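Local coordinates for protein glutaredoxin (Chlorella sorokiniana, PDB 4I2U) that binds glutathione in a thioredoxin-fold pocket and probably reduces disulfides at its expense, contributing to cell redox homeostasis, at residues Val17-Lys22 and Ile44-Leu49; Thr23-Cys28 and Arg69-Val74. One frame throughout, in Å; residues are numbered along the deposited sequence. Where two conformers were deposited one is given.

Contact 1 of 2, residues Val17-Lys22 and Ile44-Leu49. With GSH (glutathione), chain B.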
loop_
_atom_site.group_PDB
_atom_site.type_symbol
_atom_site.label_atom_id
_atom_site.label_comp_id
_atom_site.label_asym_id
_atom_site.label_seq_id
_atom_site.Cartn_x
_atom_site.Cartn_y
_atom_site.Cartn_z
ATOM N N VAL A 17 -2.118 -3.191 6.034
ATOM C CA VAL A 17 -1.335 -3.219 4.807
ATOM C C VAL A 17 -2.236 -2.760 3.689
ATOM O O VAL A 17 -3.210 -3.446 3.346
ATOM C CB VAL A 17 -0.775 -4.622 4.522
ATOM C CG1 VAL A 17 0.023 -4.598 3.247
ATOM C CG2 VAL A 17 0.077 -5.081 5.686
ATOM N N VAL A 18 -1.952 -1.578 3.154
ATOM C CA VAL A 18 -2.781 -0.975 2.122
ATOM C C VAL A 18 -1.948 -0.625 0.905
ATOM O O VAL A 18 -0.860 -0.051 1.029
ATOM C CB VAL A 18 -3.469 0.306 2.661
ATOM C CG1 VAL A 18 -4.296 0.988 1.581
ATOM C CG2 VAL A 18 -4.345 -0.031 3.860
ATOM N N ILE A 19 -2.456 -0.936 -0.274
ATOM C CA ILE A 19 -1.811 -0.523 -1.507
ATOM C C ILE A 19 -2.857 0.140 -2.393
ATOM O O ILE A 19 -3.841 -0.498 -2.797
ATOM C CB ILE A 19 -1.075 -1.691 -2.199
ATOM C CG1 ILE A 19 -0.438 -1.195 -3.491
ATOM C CG2 ILE A 19 -1.987 -2.912 -2.439
ATOM C CD1 ILE A 19 0.606 -2.152 -4.055
ATOM N N PHE A 20 -2.688 1.432 -2.645
ATOM C CA PHE A 20 -3.515 2.121 -3.635
ATOM C C PHE A 20 -2.888 1.808 -4.972
ATOM O O PHE A 20 -1.689 2.018 -5.164
ATOM C CB PHE A 20 -3.558 3.627 -3.347
ATOM C CG PHE A 20 -4.274 3.950 -2.057
ATOM C CD1 PHE A 20 -3.581 4.059 -0.867
ATOM C CD2 PHE A 20 -5.654 4.093 -2.021
ATOM C CE1 PHE A 20 -4.242 4.306 0.320
ATOM C CE2 PHE A 20 -6.323 4.337 -0.843
ATOM C CZ PHE A 20 -5.632 4.443 0.331
ATOM N N SER A 21 -3.697 1.303 -5.891
ATOM C CA SER A 21 -3.236 0.569 -7.049
ATOM C C SER A 21 -4.066 0.918 -8.271
ATOM O O SER A 21 -5.100 1.562 -8.179
ATOM C CB SER A 21 -3.381 -0.926 -6.696
ATOM O OG SER A 21 -3.124 -1.804 -7.794
ATOM N N LYS A 22 -3.571 0.515 -9.438
ATOM C CA LYS A 22 -4.400 0.351 -10.632
ATOM C C LYS A 22 -4.124 -1.025 -11.186
ATOM O O LYS A 22 -2.994 -1.516 -11.138
ATOM C CB LYS A 22 -4.123 1.431 -11.676
ATOM C CG LYS A 22 -4.598 2.778 -11.205
ATOM C CD LYS A 22 -4.330 3.911 -12.154
ATOM C CE LYS A 22 -4.744 5.234 -11.536
ATOM N NZ LYS A 22 -4.540 6.362 -12.464
ATOM N N ILE A 44 -4.004 -8.055 2.481
ATOM C CA ILE A 44 -3.514 -6.878 1.776
ATOM C C ILE A 44 -4.742 -6.150 1.246
ATOM O O ILE A 44 -5.533 -6.718 0.498
ATOM C CB ILE A 44 -2.605 -7.286 0.591
ATOM C CG1 ILE A 44 -1.341 -8.002 1.090
ATOM C CG2 ILE A 44 -2.234 -6.066 -0.249
ATOM C CD1 ILE A 44 -0.614 -8.836 0.023
ATOM N N THR A 45 -4.918 -4.894 1.622
ATOM C CA THR A 45 -6.071 -4.125 1.181
ATOM C C THR A 45 -5.657 -3.329 -0.055
ATOM O O THR A 45 -4.988 -2.302 0.030
ATOM C CB THR A 45 -6.514 -3.207 2.290
ATOM O OG1 THR A 45 -6.827 -3.992 3.440
ATOM C CG2 THR A 45 -7.733 -2.401 1.883
ATOM N N ALA A 46 -6.023 -3.824 -1.228
ATOM C CA ALA A 46 -5.665 -3.211 -2.498
ATOM C C ALA A 46 -6.845 -2.432 -3.034
ATOM O O ALA A 46 -7.878 -3.018 -3.393
ATOM C CB ALA A 46 -5.261 -4.279 -3.497
ATOM N N ILE A 47 -6.685 -1.128 -3.125
ATOM C CA ILE A 47 -7.741 -0.217 -3.555
ATOM C C ILE A 47 -7.426 0.155 -5.008
ATOM O O ILE A 47 -6.427 0.835 -5.261
ATOM C CB ILE A 47 -7.800 1.049 -2.667
ATOM C CG1 ILE A 47 -7.921 0.723 -1.164
ATOM C CG2 ILE A 47 -8.917 1.968 -3.152
ATOM C CD1 ILE A 47 -9.141 -0.087 -0.777
ATOM N N GLU A 48 -8.241 -0.329 -5.945
ATOM C CA GLU A 48 -7.987 -0.132 -7.368
ATOM C C GLU A 48 -8.618 1.160 -7.849
ATOM O O GLU A 48 -9.842 1.258 -8.007
ATOM C CB GLU A 48 -8.489 -1.307 -8.196
ATOM C CG GLU A 48 -7.910 -2.656 -7.776
ATOM C CD GLU A 48 -6.396 -2.790 -7.905
ATOM O OE1 GLU A 48 -5.724 -1.976 -8.545
ATOM O OE2 GLU A 48 -5.869 -3.787 -7.357
ATOM N N LEU A 49 -7.782 2.129 -8.152
ATOM C CA LEU A 49 -8.210 3.475 -8.494
ATOM C C LEU A 49 -8.637 3.612 -9.950
ATOM O O LEU A 49 -9.192 4.647 -10.319
ATOM C CB LEU A 49 -7.099 4.465 -8.161
ATOM C CG LEU A 49 -6.668 4.432 -6.699
ATOM C CD1 LEU A 49 -5.632 5.502 -6.414
ATOM C CD2 LEU A 49 -7.836 4.593 -5.770
HETATM N N1 GSH B . 8.728 4.234 -9.989
HETATM C CA1 GSH B . 7.305 4.324 -9.629
HETATM C C1 GSH B . 7.042 3.227 -8.630
HETATM O O11 GSH B . 7.996 2.492 -8.311
HETATM O O12 GSH B . 5.901 3.093 -8.119
HETATM C CB1 GSH B . 6.480 4.227 -10.910
HETATM C CG1 GSH B . 4.984 4.409 -10.681
HETATM C CD1 GSH B . 4.284 4.920 -11.929
HETATM O OE1 GSH B . 4.767 5.815 -12.626
HETATM N N2 GSH B . 3.107 4.391 -12.209
HETATM C CA2 GSH B . 2.279 4.880 -13.316
HETATM C C2 GSH B . 1.341 5.985 -12.888
HETATM O O2 GSH B . 1.096 6.186 -11.709
HETATM C CB2 GSH B . 1.492 3.726 -13.937
HETATM S SG2 GSH B . 2.568 2.556 -14.812
HETATM N N3 GSH B . 0.835 6.747 -13.847
HETATM C CA3 GSH B . 0.049 7.915 -13.531
HETATM C C3 GSH B . -1.342 7.621 -13.024
HETATM O O31 GSH B . -1.837 6.479 -13.112
HETATM O O32 GSH B . -1.942 8.598 -12.518
HETATM O O HOH W 1 -4.711 -4.765 5.387
HETATM O O HOH W 2 -7.676 7.304 -11.308
#
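Phe20 and Ile47 lie side by side on one face of two parallel strands, 17-21 and 45-48, the parallel strands of the beta-alpha-beta unit of the thioredoxin fold, joined through helix 26-36. CD2 of the Phe20 ring lies 3.8 Å from Ile47 CB, while Leu49 CD2 reaches the ring's edge near its plane. With CG turned anti to the carbonyl carbon (chi1 -67°), the large aromatic reaches helices 3-14 and 55-66. On the other face Ile19 CG2 sits 3.7 Å from Ala46 CB, a small methyl that fits beside the branched neighbour, and 3.8 Å from Ile44 CG2. Backbone bonds knit the strands in regular parallel fashion, ending with Leu49 N to Ser21 O at 2.7 Å. Beyond the strand, the extended Lys22 crosses Leu49 at about a right angle and gives NZ to glutathione O31 at 2.8 Å, a cation suited to the glycyl carboxylate; Gln59 also holds NZ. Glu48, bent at chi2 (-62°), turns its carboxylate toward Ser21, and its OE2 pairs with Lys32. Ser21 OG donates to the syn side of Glu48 OE1 at 2.7 Å, 24° out of the carboxylate plane.

Contact 2 of 2, residues Thr23-Cys28 and Arg69-Val74. With GSH (glutathione), chain B.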
loop_
_atom_site.group_PDB
_atom_site.type_symbol
_atom_site.label_atom_id
_atom_site.label_comp_id
_atom_site.label_asym_id
_atom_site.label_seq_id
_atom_site.Cartn_x
_atom_site.Cartn_y
_atom_site.Cartn_z
ATOM N N THR A 23 -5.159 -1.672 -11.694
ATOM C CA THR A 23 -5.074 -3.093 -12.049
ATOM C C THR A 23 -4.028 -3.397 -13.109
ATOM O O THR A 23 -3.441 -4.474 -13.121
ATOM C CB THR A 23 -6.424 -3.654 -12.524
ATOM O OG1 THR A 23 -6.881 -2.932 -13.660
ATOM C CG2 THR A 23 -7.455 -3.596 -11.404
ATOM N N TYR A 24 -3.794 -2.444 -13.997
ATOM C CA TYR A 24 -2.974 -2.625 -15.185
ATOM C C TYR A 24 -1.511 -2.220 -15.010
ATOM O O TYR A 24 -0.708 -2.400 -15.925
ATOM C CB TYR A 24 -3.564 -1.804 -16.324
ATOM C CG TYR A 24 -3.740 -0.326 -16.041
ATOM C CD1 TYR A 24 -2.647 0.523 -15.956
ATOM C CD2 TYR A 24 -5.012 0.229 -15.875
ATOM C CE1 TYR A 24 -2.794 1.886 -15.727
ATOM C CE2 TYR A 24 -5.165 1.589 -15.636
ATOM C CZ TYR A 24 -4.046 2.401 -15.582
ATOM O OH TYR A 24 -4.143 3.761 -15.415
ATOM N N CYS A 25 -1.170 -1.679 -13.843
ATOM C CA CYS A 25 0.153 -1.102 -13.628
ATOM C C CYS A 25 1.172 -2.130 -13.131
ATOM O O CYS A 25 0.933 -2.804 -12.136
ATOM C CB CYS A 25 0.034 0.022 -12.604
ATOM S SG CYS A 25 1.615 0.622 -11.940
ATOM N N PRO A 26 2.318 -2.241 -13.820
ATOM C CA PRO A 26 3.311 -3.232 -13.394
ATOM C C PRO A 26 3.993 -2.894 -12.076
ATOM O O PRO A 26 4.493 -3.781 -11.402
ATOM C CB PRO A 26 4.326 -3.233 -14.540
ATOM C CG PRO A 26 4.205 -1.837 -15.139
ATOM C CD PRO A 26 2.741 -1.530 -15.049
ATOM N N TYR A 27 4.008 -1.622 -11.699
ATOM C CA TYR A 27 4.574 -1.235 -10.406
ATOM C C TYR A 27 3.642 -1.660 -9.286
ATOM O O TYR A 27 4.105 -2.062 -8.213
ATOM C CB TYR A 27 4.893 0.266 -10.379
ATOM C CG TYR A 27 6.030 0.574 -11.319
ATOM C CD1 TYR A 27 7.343 0.451 -10.903
ATOM C CD2 TYR A 27 5.796 0.931 -12.633
ATOM C CE1 TYR A 27 8.397 0.689 -11.751
ATOM C CE2 TYR A 27 6.850 1.169 -13.493
ATOM C CZ TYR A 27 8.141 1.053 -13.053
ATOM O OH TYR A 27 9.162 1.295 -13.930
ATOM N N CYS A 28 2.342 -1.580 -9.526
ATOM C CA CYS A 28 1.352 -2.089 -8.589
ATOM C C CYS A 28 1.463 -3.598 -8.457
ATOM O O CYS A 28 1.452 -4.134 -7.343
ATOM C CB CYS A 28 -0.056 -1.670 -9.027
ATOM S SG CYS A 28 -0.280 0.107 -8.940
ATOM N N ARG A 69 1.362 11.489 -6.914
ATOM C CA ARG A 69 0.081 10.947 -7.358
ATOM C C ARG A 69 0.183 9.557 -7.934
ATOM O O ARG A 69 -0.829 8.887 -8.091
ATOM C CB ARG A 69 -0.488 11.806 -8.494
ATOM C CG ARG A 69 -1.431 12.907 -8.109
ATOM C CD ARG A 69 -2.038 13.559 -9.340
ATOM N NE ARG A 69 -3.494 13.423 -9.406
ATOM C CZ ARG A 69 -4.154 12.679 -10.295
ATOM N NH1 ARG A 69 -3.502 11.951 -11.195
ATOM N NH2 ARG A 69 -5.477 12.655 -10.278
ATOM N N SER A 70 1.384 9.124 -8.300
ATOM C CA SER A 70 1.529 7.883 -9.049
ATOM C C SER A 70 1.092 6.687 -8.222
ATOM O O SER A 70 1.115 6.709 -6.998
ATOM C CB SER A 70 2.969 7.686 -9.498
ATOM O OG SER A 70 3.857 7.528 -8.414
ATOM N N VAL A 71 0.707 5.620 -8.905
ATOM C CA VAL A 71 0.422 4.338 -8.267
ATOM C C VAL A 71 1.582 3.386 -8.486
ATOM O O VAL A 71 2.229 3.407 -9.523
ATOM C CB VAL A 71 -0.899 3.706 -8.757
ATOM C CG1 VAL A 71 -2.057 4.557 -8.288
ATOM C CG2 VAL A 71 -0.921 3.542 -10.281
ATOM N N PRO A 72 1.863 2.529 -7.507
ATOM C CA PRO A 72 1.110 2.397 -6.259
ATOM C C PRO A 72 1.561 3.368 -5.170
ATOM O O PRO A 72 2.627 3.973 -5.252
ATOM C CB PRO A 72 1.428 0.962 -5.815
ATOM C CG PRO A 72 2.852 0.780 -6.324
ATOM C CD PRO A 72 2.889 1.482 -7.654
ATOM N N ARG A 73 0.738 3.485 -4.133
ATOM C CA ARG A 73 1.129 4.138 -2.891
ATOM C C ARG A 73 0.831 3.151 -1.784
ATOM O O ARG A 73 -0.303 2.738 -1.597
ATOM C CB ARG A 73 0.396 5.467 -2.685
ATOM C CG ARG A 73 0.598 6.481 -3.811
ATOM C CD ARG A 73 1.784 7.404 -3.586
ATOM N NE ARG A 73 2.414 7.857 -4.821
ATOM C CZ ARG A 73 3.446 8.687 -4.860
ATOM N NH1 ARG A 73 3.923 9.218 -3.735
ATOM N NH2 ARG A 73 3.991 9.003 -6.022
ATOM N N VAL A 74 1.882 2.720 -1.094
ATOM C CA VAL A 74 1.807 1.623 -0.127
ATOM C C VAL A 74 1.961 2.162 1.291
ATOM O O VAL A 74 2.846 2.993 1.569
ATOM C CB VAL A 74 2.890 0.585 -0.425
ATOM C CG1 VAL A 74 2.807 -0.584 0.519
ATOM C CG2 VAL A 74 2.774 0.115 -1.881
HETATM N N1 GSH B . 8.728 4.234 -9.989
HETATM C CA1 GSH B . 7.305 4.324 -9.629
HETATM C C1 GSH B . 7.042 3.227 -8.630
HETATM O O11 GSH B . 7.996 2.492 -8.311
HETATM O O12 GSH B . 5.901 3.093 -8.119
HETATM C CB1 GSH B . 6.480 4.227 -10.910
HETATM C CG1 GSH B . 4.984 4.409 -10.681
HETATM C CD1 GSH B . 4.284 4.920 -11.929
HETATM O OE1 GSH B . 4.767 5.815 -12.626
HETATM N N2 GSH B . 3.107 4.391 -12.209
HETATM C CA2 GSH B . 2.279 4.880 -13.316
HETATM C C2 GSH B . 1.341 5.985 -12.888
HETATM O O2 GSH B . 1.096 6.186 -11.709
HETATM C CB2 GSH B . 1.492 3.726 -13.937
HETATM S SG2 GSH B . 2.568 2.556 -14.812
HETATM N N3 GSH B . 0.835 6.747 -13.847
HETATM C CA3 GSH B . 0.049 7.915 -13.531
HETATM C C3 GSH B . -1.342 7.621 -13.024
HETATM O O31 GSH B . -1.837 6.479 -13.112
HETATM O O32 GSH B . -1.942 8.598 -12.518
#
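Cys28 SG settles against the Val71-Pro72 junction, and here the contact is tightest: the sulfur of Cys28 is 3.5 Å from Pro72 N, with Val71 CB and Pro72 CB flanking it. Its chi1 of -66° sets SG anti to the carbonyl carbon, directed at the neighbouring loop, where a compact sulfur packs closely against the chain. The proline ring fits beside the first turn of helix 26-36, and Pro72 CD lies 3.6 Å from Tyr27 CB. The peptide bond before Pro72 is cis, a geometry that proline tolerates readily, and the backbone of Val71 just before it faces the ligand. Glutathione pairs with this residue much as a strand would: Val71 N donates to O2 of glutathione at 2.9 Å, and glutathione N2 donates to Val71 O.

Towards the pocket mouth the protein segments draw apart and the tripeptide lies between them. Tyr27 is only partly buried, and its ring leads away from 69-74 to the ligand; one face of the ring carries glutathione CB1, 3.6 Å above the plane and over the centre. Cys25, at the N-cap, accepts a bond from Cys28 N, and Cys25 SG lies 3.6 Å from glutathione SG2, the two sulfurs close but not bonded, in keeping with the reduced state. A CxxC pair at a helix start, facing a cis-proline loop, is the hallmark of the thioredoxin-fold active site.

How the contacts relate
Contacts 1 and 2 have centres about 8 Å apart and interleave along the chain: 17-22, 23-28, 44-49, then 69-74. Strand 17-21 is common ground, lying between the parallel strand 45-48 and the antiparallel strand 73-76 in the four-stranded sheet, and Phe20 N probably bonds Arg73 O at 2.9 Å. Segment 23-28 leads directly from that strand into helix 26-36, which then returns the chain to 45-48. Ser21 packs OG against Cys28 CB at 3.3 Å, so the end of strand 17-21 backs the helix start of contact 2. Both contacts reach glutathione, placing its pocket at the ends of the central strands.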